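Local coordinates for RagB/SusD domain protein (Flavobacterium johnsoniae, PDB 5J5U) that binds chitin, probably at the outer membrane as the SusD-like component of a chitin utilization system, at residues A[276-281]-A[370-375]. Sequence-based numbering, arbitrary orientation.
Sequences LKMLAT and KQLEVY
Leu372 reaches across to Met278 and Leu279, and these three buried side chains make nearly all of a small, largely apolar contact. Followed outward, Leu372 begins at CB, which meets the methyl end of the methionine, with Met278 CE 3.6 Å away. CG then carries the two methyl branches, which part at the tip. Leu372 CD1 enters the angle between the two partners, 3.9 Å from Met278 CB and 3.7 Å from Leu279 CD2. Leu372 CD2 grazes Leu279 CD2 at 4.2 Å and lies at the edge of the Tyr375 ring, in its plane. Met278 is extended as far as SD and then bends (chi3 64°), which carries CE past the leucine tip to the base of its side chain. Leu279 crosses Leu372 at about a right angle and presents CG and CD2 to Leu372 CD1. The contact thereby joins the short helix 276-279 to residues 370-375, at the C-terminal end of helix 357-371, within the SusD-like fold. Beyond it, Leu279 also packs on Leu268 of helix 262-270, Tyr375 rests on Leu333 of strand 332-335, and strand 280-281 continues from the short helix to pair antiparallel with strand 320-321.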
loop_
_atom_site.group_PDB
_atom_site.type_symbol
_atom_site.label_atom_id
_atom_site.label_comp_id
_atom_site.label_asym_id
_atom_site.label_seq_id
_atom_site.Cartn_x
_atom_site.Cartn_y
_atom_site.Cartn_z
ATOM N N LEU A 276 -13.892 -13.182 4.185
ATOM C CA LEU A 276 -14.792 -13.173 3.024
ATOM C C LEU A 276 -16.016 -12.252 3.178
ATOM O O LEU A 276 -16.234 -11.347 2.349
ATOM C CB LEU A 276 -15.264 -14.600 2.719
ATOM C CG LEU A 276 -16.235 -14.755 1.549
ATOM C CD1 LEU A 276 -15.577 -14.266 0.272
ATOM C CD2 LEU A 276 -16.669 -16.211 1.383
ATOM N N LYS A 277 -16.803 -12.483 4.232
ATOM C CA LYS A 277 -18.025 -11.701 4.484
ATOM C C LYS A 277 -17.765 -10.427 5.285
ATOM O O LYS A 277 -18.619 -9.529 5.332
ATOM C CB LYS A 277 -19.079 -12.556 5.210
ATOM C CG LYS A 277 -19.336 -13.903 4.574
ATOM C CD LYS A 277 -20.206 -14.770 5.483
ATOM C CE LYS A 277 -20.790 -15.951 4.739
ATOM N NZ LYS A 277 -21.644 -16.771 5.638
ATOM N N MET A 278 -16.595 -10.341 5.914
ATOM C CA MET A 278 -16.188 -9.086 6.531
ATOM C C MET A 278 -15.951 -8.052 5.432
ATOM O O MET A 278 -16.079 -6.855 5.666
ATOM C CB MET A 278 -14.921 -9.270 7.373
ATOM C CG MET A 278 -15.029 -10.351 8.454
ATOM S SD MET A 278 -13.513 -10.578 9.409
ATOM C CE MET A 278 -13.395 -8.969 10.204
ATOM N N LEU A 279 -15.593 -8.526 4.235
ATOM C CA LEU A 279 -15.246 -7.641 3.117
ATOM C C LEU A 279 -16.363 -7.531 2.072
ATOM O O LEU A 279 -16.694 -6.438 1.632
ATOM C CB LEU A 279 -13.953 -8.126 2.423
ATOM C CG LEU A 279 -12.649 -8.082 3.216
ATOM C CD1 LEU A 279 -11.546 -8.869 2.525
ATOM C CD2 LEU A 279 -12.220 -6.656 3.449
ATOM N N ALA A 280 -16.925 -8.670 1.667
ATOM C CA ALA A 280 -17.865 -8.712 0.543
ATOM C C ALA A 280 -19.344 -8.822 0.955
ATOM O O ALA A 280 -19.699 -9.533 1.895
ATOM C CB ALA A 280 -17.515 -9.865 -0.365
ATOM N N THR A 281 -20.206 -8.142 0.213
ATOM C CA THR A 281 -21.631 -8.318 0.354
ATOM C C THR A 281 -22.073 -9.428 -0.599
ATOM O O THR A 281 -21.499 -9.587 -1.685
ATOM C CB THR A 281 -22.393 -7.046 0.030
ATOM O OG1 THR A 281 -22.223 -6.739 -1.358
ATOM C CG2 THR A 281 -21.909 -5.891 0.892
ATOM N N LYS A 370 -8.022 -9.824 11.949
ATOM C CA LYS A 370 -8.560 -8.963 13.001
ATOM C C LYS A 370 -8.451 -7.480 12.709
ATOM O O LYS A 370 -9.175 -6.691 13.320
ATOM C CB LYS A 370 -7.889 -9.253 14.357
ATOM C CG LYS A 370 -8.384 -10.549 15.015
ATOM C CD LYS A 370 -7.681 -10.894 16.333
ATOM C CE LYS A 370 -8.301 -12.164 16.940
ATOM N NZ LYS A 370 -7.733 -12.533 18.265
ATOM N N GLN A 371 -7.554 -7.084 11.801
ATOM C CA GLN A 371 -7.347 -5.653 11.558
ATOM C C GLN A 371 -8.577 -5.029 10.901
ATOM O O GLN A 371 -8.778 -3.822 10.960
ATOM C CB GLN A 371 -6.102 -5.420 10.689
ATOM C CG GLN A 371 -6.375 -5.456 9.191
ATOM C CD GLN A 371 -5.110 -5.481 8.355
ATOM O OE1 GLN A 371 -4.056 -5.918 8.815
ATOM N NE2 GLN A 371 -5.213 -5.016 7.113
ATOM N N LEU A 372 -9.414 -5.867 10.301
ATOM C CA LEU A 372 -10.619 -5.390 9.626
ATOM C C LEU A 372 -11.689 -4.900 10.610
ATOM O O LEU A 372 -12.627 -4.198 10.226
ATOM C CB LEU A 372 -11.206 -6.498 8.747
ATOM C CG LEU A 372 -10.369 -7.089 7.615
ATOM C CD1 LEU A 372 -11.259 -7.968 6.763
ATOM C CD2 LEU A 372 -9.746 -6.002 6.759
ATOM N N GLU A 373 -11.542 -5.257 11.880
ATOM C CA GLU A 373 -12.546 -4.887 12.867
ATOM C C GLU A 373 -12.681 -3.373 12.988
ATOM O O GLU A 373 -13.779 -2.839 13.129
ATOM C CB GLU A 373 -12.195 -5.498 14.218
ATOM C CG GLU A 373 -12.244 -7.023 14.226
ATOM C CD GLU A 373 -11.827 -7.607 15.559
ATOM O OE1 GLU A 373 -11.743 -6.847 16.551
ATOM O OE2 GLU A 373 -11.551 -8.821 15.610
ATOM N N VAL A 374 -11.563 -2.672 12.864
ATOM C CA VAL A 374 -11.578 -1.229 13.049
ATOM C C VAL A 374 -12.405 -0.555 11.955
ATOM O O VAL A 374 -12.827 0.581 12.118
ATOM C CB VAL A 374 -10.149 -0.656 13.080
ATOM C CG1 VAL A 374 -9.467 -0.817 11.733
ATOM C CG2 VAL A 374 -10.168 0.798 13.520
ATOM N N TYR A 375 -12.676 -1.283 10.871
ATOM C CA TYR A 375 -13.499 -0.780 9.770
ATOM C C TYR A 375 -14.983 -0.883 10.104
ATOM O O TYR A 375 -15.824 -0.434 9.333
ATOM C CB TYR A 375 -13.225 -1.553 8.474
ATOM C CG TYR A 375 -11.843 -1.359 7.923
ATOM C CD1 TYR A 375 -11.283 -0.098 7.841
ATOM C CD2 TYR A 375 -11.086 -2.443 7.505
ATOM C CE1 TYR A 375 -10.004 0.088 7.339
ATOM C CE2 TYR A 375 -9.806 -2.269 7.002
ATOM C CZ TYR A 375 -9.272 -0.997 6.927
ATOM O OH TYR A 375 -8.000 -0.807 6.434
#